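PDB 7CBC: De novo designed switch protein caging a hemagglutinin binder (sCageHA267_1S) from Synthetic construct, which probably works as the switch component of a biosensor, holding a hemagglutinin binder caged on a designed six-helix bundle. Local coordinates for residues A31-L36 with K128-N133; E59-S64 with L132-V137; K120-A125 with R223-L228; L233-L238 with A253-E258. All blocks are in the same frame, centred on the assembly; numbering follows the deposited sequence.

Interaction 1 of 4, residues A31-L36 with K128-N133; sequences ARLQEL and KLQELN
Gln-130 lays its carboxamide beside the aliphatic side chain of Leu-33, and the two side chains cross obliquely between helix 3-46 and helix 99-142. Both leave their backbones toward the partner segment. On the leucine, CB lies near the amide oxygen, with CB to Gln-130 OE1 at 3.7 Å, while the CD2 methyl sits against the other end of the group, 3.6 Å from Gln-130 NE2. The Gln-130 chain starts with CG anti to the backbone N (chi1 -171°) and then bends at chi2 (76°), which carries NE2 round to the carbonyl of Leu-33. The NE2 to Leu-33 O distance of 3.4 Å makes this a weak bond, and the stronger polar partner of Gln-130 NE2 is Ser-64 OG on helix 50-93. Leu-36, one turn on from Leu-33, adds a looser touch through CB, 4.3 Å from Gln-130 NE2.

The two helices run in the same direction within the six-helix bundle, and Gln-130 is one of several buried amides and hydroxyls set among leucines, joining helices by hydrogen bonds. A glutamine suits the place because its methylenes pack like a hydrocarbon while its amide can address neighbouring helices. An alanine here would probably leave Ser-64 OG without its amide donor and open a gap beside the CD2 methyl of Leu-33. Gln-34, whose CB points away from helix 99-142, makes comparable buried amide bonds to Asn-232 and Ser-259. Leu-33 and Leu-36 both pack as well on Ile-67 of helix 50-93.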
loop_
_atom_site.group_PDB
_atom_site.type_symbol
_atom_site.label_atom_id
_atom_site.label_comp_id
_atom_site.label_asym_id
_atom_site.label_seq_id
_atom_site.Cartn_x
_atom_site.Cartn_y
_atom_site.Cartn_z
ATOM N N ALA A 31 -1.943 -0.063 11.442
ATOM C CA ALA A 31 -1.635 -0.696 12.720
ATOM C C ALA A 31 -2.048 0.195 13.885
ATOM O O ALA A 31 -2.627 -0.287 14.869
ATOM C CB ALA A 31 -0.150 -1.036 12.807
ATOM N N ARG A 32 -1.787 1.502 13.784
ATOM C CA ARG A 32 -2.191 2.411 14.852
ATOM C C ARG A 32 -3.705 2.459 14.989
ATOM O O ARG A 32 -4.229 2.372 16.105
ATOM C CB ARG A 32 -1.642 3.816 14.621
ATOM C CG ARG A 32 -0.140 3.895 14.379
ATOM C CD ARG A 32 0.681 3.744 15.645
ATOM N NE ARG A 32 0.666 2.377 16.147
ATOM C CZ ARG A 32 1.450 1.399 15.707
ATOM N NH1 ARG A 32 2.343 1.622 14.738
ATOM N NH2 ARG A 32 1.338 0.190 16.238
ATOM N N LEU A 33 -4.426 2.604 13.868
ATOM C CA LEU A 33 -5.892 2.642 13.927
ATOM C C LEU A 33 -6.455 1.396 14.600
ATOM O O LEU A 33 -7.359 1.477 15.443
ATOM C CB LEU A 33 -6.478 2.776 12.524
ATOM C CG LEU A 33 -6.356 4.106 11.792
ATOM C CD1 LEU A 33 -6.854 3.957 10.359
ATOM C CD2 LEU A 33 -7.118 5.203 12.521
ATOM N N GLN A 34 -5.951 0.224 14.203
ATOM C CA GLN A 34 -6.395 -1.028 14.806
ATOM C C GLN A 34 -6.111 -1.047 16.298
ATOM O O GLN A 34 -6.947 -1.493 17.099
ATOM C CB GLN A 34 -5.695 -2.207 14.128
ATOM C CG GLN A 34 -6.075 -3.557 14.696
ATOM C CD GLN A 34 -7.491 -3.946 14.345
ATOM O OE1 GLN A 34 -8.248 -3.154 13.775
ATOM N NE2 GLN A 34 -7.855 -5.180 14.658
ATOM N N GLU A 35 -4.925 -0.582 16.684
ATOM C CA GLU A 35 -4.554 -0.515 18.089
ATOM C C GLU A 35 -5.561 0.309 18.883
ATOM O O GLU A 35 -5.946 -0.069 19.999
ATOM C CB GLU A 35 -3.142 0.063 18.201
ATOM C CG GLU A 35 -2.514 -0.106 19.553
ATOM C CD GLU A 35 -1.058 0.295 19.581
ATOM O OE1 GLU A 35 -0.460 0.547 18.493
ATOM O OE2 GLU A 35 -0.518 0.346 20.709
ATOM N N LEU A 36 -6.029 1.420 18.301
ATOM C CA LEU A 36 -7.070 2.228 18.932
ATOM C C LEU A 36 -8.399 1.489 18.990
ATOM O O LEU A 36 -9.100 1.535 20.009
ATOM C CB LEU A 36 -7.252 3.547 18.186
ATOM C CG LEU A 36 -6.084 4.515 18.161
ATOM C CD1 LEU A 36 -6.569 5.840 17.592
ATOM C CD2 LEU A 36 -5.522 4.691 19.574
ATOM N N LYS A 128 -13.052 5.062 6.436
ATOM C CA LYS A 128 -14.466 4.725 6.531
ATOM C C LYS A 128 -14.699 3.572 7.500
ATOM O O LYS A 128 -15.636 3.619 8.305
ATOM C CB LYS A 128 -15.038 4.388 5.156
ATOM C CG LYS A 128 -15.138 5.587 4.220
ATOM C CD LYS A 128 -15.741 5.174 2.895
ATOM C CE LYS A 128 -15.721 6.301 1.887
ATOM N NZ LYS A 128 -16.443 5.884 0.646
ATOM N N LEU A 129 -13.857 2.535 7.451
ATOM C CA LEU A 129 -13.997 1.450 8.412
ATOM C C LEU A 129 -13.785 1.945 9.833
ATOM O O LEU A 129 -14.489 1.515 10.752
ATOM C CB LEU A 129 -13.035 0.311 8.100
ATOM C CG LEU A 129 -13.259 -0.410 6.773
ATOM C CD1 LEU A 129 -12.133 -1.403 6.513
ATOM C CD2 LEU A 129 -14.604 -1.113 6.777
ATOM N N GLN A 130 -12.832 2.856 10.041
ATOM C CA GLN A 130 -12.610 3.372 11.393
ATOM C C GLN A 130 -13.838 4.104 11.917
ATOM O O GLN A 130 -14.316 3.827 13.024
ATOM C CB GLN A 130 -11.401 4.298 11.423
ATOM C CG GLN A 130 -10.978 4.693 12.832
ATOM C CD GLN A 130 -10.242 3.571 13.548
ATOM O OE1 GLN A 130 -10.169 2.443 13.056
ATOM N NE2 GLN A 130 -9.680 3.881 14.713
ATOM N N GLU A 131 -14.353 5.054 11.140
ATOM C CA GLU A 131 -15.552 5.774 11.546
ATOM C C GLU A 131 -16.707 4.812 11.803
ATOM O O GLU A 131 -17.412 4.921 12.819
ATOM C CB GLU A 131 -15.897 6.797 10.467
ATOM C CG GLU A 131 -17.349 7.242 10.449
ATOM C CD GLU A 131 -17.670 8.033 9.194
ATOM O OE1 GLU A 131 -16.983 7.811 8.171
ATOM O OE2 GLU A 131 -18.602 8.869 9.225
ATOM N N LEU A 132 -16.891 3.844 10.907
ATOM C CA LEU A 132 -17.862 2.784 11.128
ATOM C C LEU A 132 -17.592 2.054 12.430
ATOM O O LEU A 132 -18.522 1.770 13.194
ATOM C CB LEU A 132 -17.835 1.797 9.962
ATOM C CG LEU A 132 -18.734 0.584 10.168
ATOM C CD1 LEU A 132 -20.143 0.948 9.768
ATOM C CD2 LEU A 132 -18.239 -0.586 9.349
ATOM N N ASN A 133 -16.325 1.739 12.708
ATOM C CA ASN A 133 -16.035 0.957 13.903
ATOM C C ASN A 133 -16.262 1.764 15.175
ATOM O O ASN A 133 -16.632 1.197 16.211
ATOM C CB ASN A 133 -14.608 0.423 13.841
ATOM C CG ASN A 133 -14.448 -0.670 12.804
ATOM O OD1 ASN A 133 -15.392 -1.404 12.514
ATOM N ND2 ASN A 133 -13.257 -0.763 12.210
#

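Interaction 2 of 4, residues E59-S64 with L132-V137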
loop_
_atom_site.group_PDB
_atom_site.type_symbol
_atom_site.label_atom_id
_atom_site.label_comp_id
_atom_site.label_asym_id
_atom_site.label_seq_id
_atom_site.Cartn_x
_atom_site.Cartn_y
_atom_site.Cartn_z
ATOM N N GLU A 59 -12.442 11.161 22.079
ATOM C CA GLU A 59 -10.990 11.176 22.069
ATOM C C GLU A 59 -10.421 10.144 21.101
ATOM O O GLU A 59 -9.383 10.390 20.491
ATOM C CB GLU A 59 -10.444 10.951 23.479
ATOM C CG GLU A 59 -8.965 11.309 23.628
ATOM C CD GLU A 59 -8.104 10.128 24.065
ATOM O OE1 GLU A 59 -8.650 9.011 24.224
ATOM O OE2 GLU A 59 -6.875 10.315 24.243
ATOM N N VAL A 60 -11.068 8.989 20.944
ATOM C CA VAL A 60 -10.574 8.064 19.936
ATOM C C VAL A 60 -10.946 8.562 18.544
ATOM O O VAL A 60 -10.199 8.347 17.583
ATOM C CB VAL A 60 -11.087 6.636 20.197
ATOM C CG1 VAL A 60 -12.586 6.576 20.054
ATOM C CG2 VAL A 60 -10.424 5.631 19.273
ATOM N N LYS A 61 -12.068 9.270 18.404
ATOM C CA LYS A 61 -12.358 9.902 17.122
ATOM C C LYS A 61 -11.264 10.891 16.751
ATOM O O LYS A 61 -10.629 10.769 15.697
ATOM C CB LYS A 61 -13.723 10.585 17.156
ATOM C CG LYS A 61 -14.880 9.627 16.939
ATOM C CD LYS A 61 -16.199 10.367 16.826
ATOM C CE LYS A 61 -17.354 9.404 16.606
ATOM N NZ LYS A 61 -18.676 10.087 16.769
ATOM N N ASP A 62 -11.012 11.870 17.622
ATOM C CA ASP A 62 -9.965 12.845 17.333
ATOM C C ASP A 62 -8.621 12.163 17.102
ATOM O O ASP A 62 -7.877 12.548 16.196
ATOM C CB ASP A 62 -9.865 13.873 18.462
ATOM C CG ASP A 62 -11.136 14.704 18.616
ATOM O OD1 ASP A 62 -11.851 14.893 17.602
ATOM O OD2 ASP A 62 -11.420 15.164 19.751
ATOM N N LYS A 63 -8.297 11.130 17.887
ATOM C CA LYS A 63 -7.018 10.455 17.684
ATOM C C LYS A 63 -6.971 9.762 16.324
ATOM O O LYS A 63 -5.938 9.789 15.643
ATOM C CB LYS A 63 -6.753 9.456 18.811
ATOM C CG LYS A 63 -5.273 9.334 19.226
ATOM C CD LYS A 63 -4.392 8.653 18.153
ATOM C CE LYS A 63 -2.884 8.703 18.488
ATOM N NZ LYS A 63 -2.029 7.713 17.728
ATOM N N SER A 64 -8.083 9.151 15.906
ATOM C CA SER A 64 -8.140 8.502 14.600
ATOM C C SER A 64 -7.990 9.506 13.467
ATOM O O SER A 64 -7.280 9.241 12.485
ATOM C CB SER A 64 -9.453 7.736 14.453
ATOM O OG SER A 64 -9.522 6.703 15.415
ATOM N N LEU A 132 -16.891 3.844 10.907
ATOM C CA LEU A 132 -17.862 2.784 11.128
ATOM C C LEU A 132 -17.592 2.054 12.430
ATOM O O LEU A 132 -18.522 1.770 13.194
ATOM C CB LEU A 132 -17.835 1.797 9.962
ATOM C CG LEU A 132 -18.734 0.584 10.168
ATOM C CD1 LEU A 132 -20.143 0.948 9.768
ATOM C CD2 LEU A 132 -18.239 -0.586 9.349
ATOM N N ASN A 133 -16.325 1.739 12.708
ATOM C CA ASN A 133 -16.035 0.957 13.903
ATOM C C ASN A 133 -16.262 1.764 15.175
ATOM O O ASN A 133 -16.632 1.197 16.211
ATOM C CB ASN A 133 -14.608 0.423 13.841
ATOM C CG ASN A 133 -14.448 -0.670 12.804
ATOM O OD1 ASN A 133 -15.392 -1.404 12.514
ATOM N ND2 ASN A 133 -13.257 -0.763 12.210
ATOM N N ILE A 134 -16.059 3.080 15.122
ATOM C CA ILE A 134 -16.322 3.907 16.293
ATOM C C ILE A 134 -17.823 4.036 16.522
ATOM O O ILE A 134 -18.316 3.896 17.649
ATOM C CB ILE A 134 -15.664 5.282 16.124
ATOM C CG1 ILE A 134 -14.177 5.113 15.851
ATOM C CG2 ILE A 134 -15.895 6.119 17.366
ATOM C CD1 ILE A 134 -13.457 6.415 15.597
ATOM N N ARG A 135 -18.565 4.332 15.453
ATOM C CA ARG A 135 -20.010 4.472 15.553
ATOM C C ARG A 135 -20.639 3.187 16.071
ATOM O O ARG A 135 -21.588 3.226 16.869
ATOM C CB ARG A 135 -20.580 4.850 14.183
ATOM C CG ARG A 135 -21.977 5.448 14.231
ATOM C CD ARG A 135 -22.602 5.597 12.843
ATOM N NE ARG A 135 -21.663 6.042 11.811
ATOM C CZ ARG A 135 -21.484 5.414 10.646
ATOM N NH1 ARG A 135 -22.180 4.315 10.370
ATOM N NH2 ARG A 135 -20.611 5.881 9.755
ATOM N N ALA A 136 -20.108 2.040 15.638
ATOM C CA ALA A 136 -20.620 0.753 16.090
ATOM C C ALA A 136 -20.473 0.598 17.599
ATOM O O ALA A 136 -21.421 0.200 18.286
ATOM C CB ALA A 136 -19.904 -0.385 15.358
ATOM N N VAL A 137 -19.286 0.893 18.133
ATOM C CA VAL A 137 -19.084 0.817 19.578
ATOM C C VAL A 137 -20.011 1.795 20.293
ATOM O O VAL A 137 -20.697 1.443 21.265
ATOM C CB VAL A 137 -17.608 1.080 19.928
ATOM C CG1 VAL A 137 -17.469 1.443 21.400
ATOM C CG2 VAL A 137 -16.757 -0.130 19.586
#
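Ile-134 points from helix 99-142 toward the segment 59-64, and its two branches divide the contact between them. From CB, the CG2 methyl stands anti to the backbone N and rests against the stem of Lys-61, 3.7 Å from Lys-61 CG and equally far from Lys-61 CE. The same methyl touches Val-60 more distantly, with Ile-134 CG2 to Val-60 CG1 at 4.3 Å. The other branch goes through CG1, which lies anti to the carbonyl carbon (chi1 -56°), and extends to CD1 at the tip. There CD1 meets Lys-61 CG at 3.8 Å and Ser-64 OG at 3.9 Å.

Helices 50-93 and 99-142 follow one another in the chain and form a helical hairpin: the short segments are antiparallel at 178°, their axes 10.7 Å apart. A branched isoleucine spans that gap and engages three residues of the facing helix. Lys-61 suits the margin, since its extended methylenes cover the isoleucine while the ammonium continues outward to a long, weak ion pair with Glu-138.

Ser-64 is small enough to sit beside the CD1 methyl, and its buried hydroxyl is held twice. Its OG donates to Val-60 O at 2.8 Å and accepts from Gln-130 NE2. The Val-60 carbonyl also accepts from Ser-64 N, the two donors arriving from opposite faces of the carbonyl plane. A valine in its place would probably cost the amide of Gln-130 its stronger acceptor and remove the second donor to the Val-60 carbonyl. Val-60 also packs on Leu-40 of helix 3-46.

Interaction 3 of 4, residues K120-A125 with R223-L228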
loop_
_atom_site.group_PDB
_atom_site.type_symbol
_atom_site.label_atom_id
_atom_site.label_comp_id
_atom_site.label_asym_id
_atom_site.label_seq_id
_atom_site.Cartn_x
_atom_site.Cartn_y
_atom_site.Cartn_z
ATOM N N LYS A 120 -4.594 6.617 -2.253
ATOM C CA LYS A 120 -5.654 7.437 -1.660
ATOM C C LYS A 120 -6.939 6.645 -1.502
ATOM O O LYS A 120 -7.613 6.738 -0.469
ATOM C CB LYS A 120 -5.912 8.682 -2.515
ATOM C CG LYS A 120 -5.058 9.876 -2.159
ATOM C CD LYS A 120 -5.476 11.192 -2.857
ATOM C CE LYS A 120 -4.930 11.344 -4.263
ATOM N NZ LYS A 120 -5.786 10.808 -5.299
ATOM N N ALA A 121 -7.301 5.866 -2.521
ATOM C CA ALA A 121 -8.473 5.016 -2.407
ATOM C C ALA A 121 -8.348 4.059 -1.234
ATOM O O ALA A 121 -9.322 3.827 -0.516
ATOM C CB ALA A 121 -8.695 4.254 -3.710
ATOM N N PHE A 122 -7.157 3.495 -1.006
ATOM C CA PHE A 122 -7.027 2.571 0.117
ATOM C C PHE A 122 -7.193 3.292 1.449
ATOM O O PHE A 122 -7.861 2.783 2.365
ATOM C CB PHE A 122 -5.680 1.852 0.083
ATOM C CG PHE A 122 -5.361 1.135 1.366
ATOM C CD1 PHE A 122 -5.892 -0.120 1.623
ATOM C CD2 PHE A 122 -4.545 1.729 2.325
ATOM C CE1 PHE A 122 -5.622 -0.778 2.824
ATOM C CE2 PHE A 122 -4.272 1.083 3.526
ATOM C CZ PHE A 122 -4.811 -0.172 3.777
ATOM N N LEU A 123 -6.581 4.466 1.587
ATOM C CA LEU A 123 -6.648 5.171 2.857
ATOM C C LEU A 123 -8.078 5.591 3.167
ATOM O O LEU A 123 -8.505 5.574 4.329
ATOM C CB LEU A 123 -5.710 6.376 2.833
ATOM C CG LEU A 123 -5.720 7.253 4.085
ATOM C CD1 LEU A 123 -5.529 6.422 5.342
ATOM C CD2 LEU A 123 -4.661 8.348 4.002
ATOM N N GLU A 124 -8.846 5.942 2.134
ATOM C CA GLU A 124 -10.219 6.358 2.360
ATOM C C GLU A 124 -11.057 5.198 2.890
ATOM O O GLU A 124 -11.834 5.368 3.845
ATOM C CB GLU A 124 -10.782 6.968 1.071
ATOM C CG GLU A 124 -10.138 8.339 0.754
ATOM C CD GLU A 124 -10.416 8.877 -0.665
ATOM O OE1 GLU A 124 -10.069 10.058 -0.940
ATOM O OE2 GLU A 124 -10.968 8.127 -1.505
ATOM N N ALA A 125 -10.854 3.996 2.346
ATOM C CA ALA A 125 -11.527 2.818 2.891
ATOM C C ALA A 125 -11.107 2.554 4.327
ATOM O O ALA A 125 -11.919 2.112 5.142
ATOM C CB ALA A 125 -11.247 1.586 2.031
ATOM N N ARG A 223 -5.607 -6.757 1.666
ATOM C CA ARG A 223 -5.868 -8.037 2.320
ATOM C C ARG A 223 -5.736 -7.920 3.828
ATOM O O ARG A 223 -6.539 -8.489 4.572
ATOM C CB ARG A 223 -4.933 -9.113 1.779
ATOM C CG ARG A 223 -5.310 -9.555 0.379
ATOM C CD ARG A 223 -4.606 -10.840 -0.023
ATOM N NE ARG A 223 -3.173 -10.637 -0.157
ATOM C CZ ARG A 223 -2.557 -10.406 -1.312
ATOM N NH1 ARG A 223 -3.251 -10.347 -2.441
ATOM N NH2 ARG A 223 -1.245 -10.225 -1.333
ATOM N N ALA A 224 -4.726 -7.191 4.302
ATOM C CA ALA A 224 -4.581 -6.987 5.736
ATOM C C ALA A 224 -5.743 -6.186 6.298
ATOM O O ALA A 224 -6.235 -6.481 7.398
ATOM C CB ALA A 224 -3.259 -6.284 6.031
ATOM N N LEU A 225 -6.190 -5.157 5.572
ATOM C CA LEU A 225 -7.324 -4.368 6.045
ATOM C C LEU A 225 -8.575 -5.229 6.174
ATOM O O LEU A 225 -9.282 -5.165 7.192
ATOM C CB LEU A 225 -7.571 -3.190 5.103
ATOM C CG LEU A 225 -8.717 -2.225 5.433
ATOM C CD1 LEU A 225 -8.532 -1.621 6.832
ATOM C CD2 LEU A 225 -8.894 -1.118 4.358
ATOM N N ALA A 226 -8.855 -6.059 5.160
ATOM C CA ALA A 226 -10.027 -6.932 5.207
ATOM C C ALA A 226 -9.934 -7.939 6.352
ATOM O O ALA A 226 -10.893 -8.109 7.120
ATOM C CB ALA A 226 -10.211 -7.647 3.875
ATOM N N GLN A 227 -8.789 -8.610 6.494
ATOM C CA GLN A 227 -8.634 -9.553 7.602
ATOM C C GLN A 227 -8.765 -8.860 8.956
ATOM O O GLN A 227 -9.362 -9.417 9.893
ATOM C CB GLN A 227 -7.298 -10.272 7.496
ATOM C CG GLN A 227 -7.313 -11.403 6.492
ATOM C CD GLN A 227 -5.928 -11.973 6.270
ATOM O OE1 GLN A 227 -4.979 -11.234 6.007
ATOM N NE2 GLN A 227 -5.799 -13.293 6.383
ATOM N N LEU A 228 -8.215 -7.649 9.088
ATOM C CA LEU A 228 -8.372 -6.913 10.336
ATOM C C LEU A 228 -9.837 -6.595 10.616
ATOM O O LEU A 228 -10.280 -6.640 11.768
ATOM C CB LEU A 228 -7.553 -5.631 10.296
ATOM C CG LEU A 228 -6.070 -5.797 10.596
ATOM C CD1 LEU A 228 -5.469 -4.428 10.846
ATOM C CD2 LEU A 228 -5.830 -6.733 11.769
#
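Leu-225 and Phe-122 make the main apolar contact between the segments 120-125 and 223-228, and Ala-125 completes it. One corner of the phenyl ring does the touching: Phe-122 CE1 lies 3.6 Å from Leu-225 CD2 and 3.8 Å from Leu-225 CB. The neighbouring ring atom is more distant, with Phe-122 CD1 to Leu-225 CD2 at 4.2 Å, and the methyl approaches the ring at a slant. The two side chains slide past each other in opposite directions. Phe-122 does not aim its CB directly at the partner helix; placing CG anti to the backbone N (chi1 167°) brings the ring across to it. Leu-225 does point at the partner, and with CG likewise anti to its own N (chi1 -179°) its CD2 methyl reaches both the ring and the alanine.

The second apolar touch is slighter, Ala-125 CB to Leu-225 CD2 at 4.3 Å. Residue sizes complement one another here: the backbones come nearest at the CA atoms of Ala-125 and Leu-225, 8.9 Å apart, where a small alanine admits a leucine tip, and a large aromatic fills the span one turn earlier.

Polar bonds stay within each helix. The backbone N of Glu-124 bonds Lys-120 O at 3.0 Å, and that of Leu-228 bonds Ala-224 O at 2.9 Å.

The contact joins two helices of the same direction near the middle of the six-helix bundle. Helix 3-46 covers Leu-225 through Met-30, helix 146-190 backs Ala-125 with Ile-163 and Ala-167, helix 50-93 packs on Leu-123, and helix 245-268 meets Leu-228 through Ile-262.

Interaction 4 of 4, residues L233-L238 with A253-E258; sequences LDLLRL and ARSKRE
Ser-255 OG lies against Leu-235, 3.9 Å from its CD1 and 4.0 Å from its CB, while a weak hydrogen bond ties the same hydroxyl to the backbone oxygen of Ala-251 on its own helix. Serine suits this buried place because it is short, and the backbones approach closely here, with the CA atoms of Leu-235 and Ser-255 7.3 Å apart. The leucine sets CG anti to the backbone N (chi1 176°), which puts CD1 beside the hydroxyl; its side chain also packs on Leu-38 and Val-41 of helix 3-46.

Nearer solvent, Leu-238 meets Arg-254 at about a right angle. Its CD2 methyl lies near the plane of the guanidinium, 3.7 Å from Arg-254 NH2. The arginine chain runs out from CB and bends at chi3 (84°), bringing the edge of its guanidinium to that methyl. This is van der Waals packing, and a long flexible arginine can reach a surface leucine with its edge while keeping its charge at the margin.

Helices 195-239 and 245-268 run in opposite directions as a helical hairpin; the shorter one is the sixth helix of the bundle, consistent with the latch of a caging switch.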
loop_
_atom_site.group_PDB
_atom_site.type_symbol
_atom_site.label_atom_id
_atom_site.label_comp_id
_atom_site.label_asym_id
_atom_site.label_seq_id
_atom_site.Cartn_x
_atom_site.Cartn_y
_atom_site.Cartn_z
ATOM N N LEU A 233 -15.313 -7.207 13.440
ATOM C CA LEU A 233 -16.717 -7.585 13.519
ATOM C C LEU A 233 -16.914 -8.813 14.405
ATOM O O LEU A 233 -17.821 -8.833 15.247
ATOM C CB LEU A 233 -17.271 -7.826 12.117
ATOM C CG LEU A 233 -17.140 -6.609 11.201
ATOM C CD1 LEU A 233 -17.152 -7.032 9.738
ATOM C CD2 LEU A 233 -18.248 -5.596 11.477
ATOM N N ASP A 234 -16.065 -9.834 14.245
ATOM C CA ASP A 234 -16.142 -11.020 15.099
ATOM C C ASP A 234 -15.995 -10.649 16.571
ATOM O O ASP A 234 -16.669 -11.220 17.437
ATOM C CB ASP A 234 -15.061 -12.029 14.698
ATOM C CG ASP A 234 -15.393 -12.784 13.401
ATOM O OD1 ASP A 234 -16.414 -12.450 12.752
ATOM O OD2 ASP A 234 -14.612 -13.696 13.020
ATOM N N LEU A 235 -15.118 -9.691 16.872
ATOM C CA LEU A 235 -14.920 -9.274 18.253
ATOM C C LEU A 235 -16.119 -8.492 18.772
ATOM O O LEU A 235 -16.524 -8.661 19.933
ATOM C CB LEU A 235 -13.649 -8.441 18.355
ATOM C CG LEU A 235 -13.313 -7.826 19.706
ATOM C CD1 LEU A 235 -12.968 -8.908 20.728
ATOM C CD2 LEU A 235 -12.168 -6.842 19.543
ATOM N N LEU A 236 -16.699 -7.628 17.930
ATOM C CA LEU A 236 -17.918 -6.916 18.310
ATOM C C LEU A 236 -19.085 -7.875 18.491
ATOM O O LEU A 236 -19.933 -7.682 19.379
ATOM C CB LEU A 236 -18.265 -5.865 17.260
ATOM C CG LEU A 236 -17.385 -4.616 17.289
ATOM C CD1 LEU A 236 -17.958 -3.559 16.375
ATOM C CD2 LEU A 236 -17.251 -4.077 18.701
ATOM N N ARG A 237 -19.163 -8.898 17.641
ATOM C CA ARG A 237 -20.161 -9.937 17.835
ATOM C C ARG A 237 -20.021 -10.566 19.211
ATOM O O ARG A 237 -21.009 -10.708 19.934
ATOM C CB ARG A 237 -20.035 -10.990 16.737
ATOM C CG ARG A 237 -21.191 -11.962 16.663
ATOM C CD ARG A 237 -21.552 -12.240 15.208
ATOM N NE ARG A 237 -22.673 -13.168 15.099
ATOM C CZ ARG A 237 -23.942 -12.825 15.298
ATOM N NH1 ARG A 237 -24.248 -11.571 15.605
ATOM N NH2 ARG A 237 -24.904 -13.735 15.188
ATOM N N LEU A 238 -18.792 -10.904 19.608
ATOM C CA LEU A 238 -18.554 -11.581 20.881
ATOM C C LEU A 238 -18.672 -10.637 22.076
ATOM O O LEU A 238 -19.135 -11.049 23.145
ATOM C CB LEU A 238 -17.172 -12.233 20.876
ATOM C CG LEU A 238 -17.089 -13.753 20.731
ATOM C CD1 LEU A 238 -17.859 -14.220 19.490
ATOM C CD2 LEU A 238 -15.620 -14.182 20.667
ATOM N N ALA A 253 -7.682 -9.900 24.067
ATOM C CA ALA A 253 -6.273 -10.278 24.067
ATOM C C ALA A 253 -5.952 -11.200 22.891
ATOM O O ALA A 253 -4.925 -11.035 22.221
ATOM C CB ALA A 253 -5.912 -10.942 25.393
ATOM N N ARG A 254 -6.836 -12.163 22.619
ATOM C CA ARG A 254 -6.678 -13.045 21.470
ATOM C C ARG A 254 -6.752 -12.262 20.163
ATOM O O ARG A 254 -5.998 -12.537 19.220
ATOM C CB ARG A 254 -7.754 -14.136 21.528
ATOM C CG ARG A 254 -7.859 -15.081 20.334
ATOM C CD ARG A 254 -8.759 -16.302 20.669
ATOM N NE ARG A 254 -10.198 -16.070 20.489
ATOM C CZ ARG A 254 -11.076 -15.961 21.485
ATOM N NH1 ARG A 254 -10.667 -16.050 22.745
ATOM N NH2 ARG A 254 -12.371 -15.766 21.229
ATOM N N SER A 255 -7.648 -11.273 20.092
ATOM C CA SER A 255 -7.752 -10.448 18.895
ATOM C C SER A 255 -6.546 -9.535 18.728
ATOM O O SER A 255 -6.150 -9.245 17.594
ATOM C CB SER A 255 -9.037 -9.624 18.926
ATOM O OG SER A 255 -10.121 -10.378 18.421
ATOM N N LYS A 256 -5.948 -9.070 19.827
ATOM C CA LYS A 256 -4.722 -8.289 19.692
ATOM C C LYS A 256 -3.583 -9.146 19.142
ATOM O O LYS A 256 -2.814 -8.694 18.282
ATOM C CB LYS A 256 -4.348 -7.659 21.033
ATOM C CG LYS A 256 -3.409 -6.470 20.913
ATOM C CD LYS A 256 -3.319 -5.669 22.209
ATOM C CE LYS A 256 -2.530 -4.376 21.989
ATOM N NZ LYS A 256 -3.377 -3.270 21.438
ATOM N N ARG A 257 -3.482 -10.402 19.591
ATOM C CA ARG A 257 -2.422 -11.280 19.097
ATOM C C ARG A 257 -2.559 -11.540 17.603
ATOM O O ARG A 257 -1.559 -11.538 16.874
ATOM C CB ARG A 257 -2.425 -12.606 19.857
ATOM C CG ARG A 257 -1.895 -12.536 21.283
ATOM C CD ARG A 257 -1.701 -13.938 21.851
ATOM N NE ARG A 257 -2.865 -14.803 21.644
ATOM C CZ ARG A 257 -3.863 -14.945 22.511
ATOM N NH1 ARG A 257 -3.856 -14.265 23.654
ATOM N NH2 ARG A 257 -4.874 -15.763 22.232
ATOM N N GLU A 258 -3.787 -11.778 17.124
ATOM C CA GLU A 258 -3.961 -12.085 15.706
ATOM C C GLU A 258 -3.808 -10.835 14.846
ATOM O O GLU A 258 -3.278 -10.907 13.731
ATOM C CB GLU A 258 -5.316 -12.751 15.463
ATOM C CG GLU A 258 -5.509 -13.326 14.039
ATOM C CD GLU A 258 -4.585 -14.505 13.714
ATOM O OE1 GLU A 258 -4.334 -14.752 12.512
ATOM O OE2 GLU A 258 -4.113 -15.187 14.654
#

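Interactions 1, 2 and 3 all use helix 99-142, interactions 1 and 2 on overlapping segments that share Leu-132 and Asn-133, interaction 3 earlier along the helix, whereas interaction 4 attaches helix 245-268. Interactions 1 and 2 are nearest, their centres about 7 Å apart; Gln-130 NE2 and Ser-64 OG, 2.9 Å apart, join them into one buried patch. Interaction 3 lies about 10 Å from interaction 1 between centres and meets it where Leu-129 CD1 reaches Leu-225 CD1 at 3.6 Å. Interaction 4 touches interaction 2 through Ala-136 CB and Leu-236 CD1, 3.9 Å apart. Helix 245-268 leads on to the small helical region closed by the Cys-275 to Cys-301 disulfide, probably the caged binder.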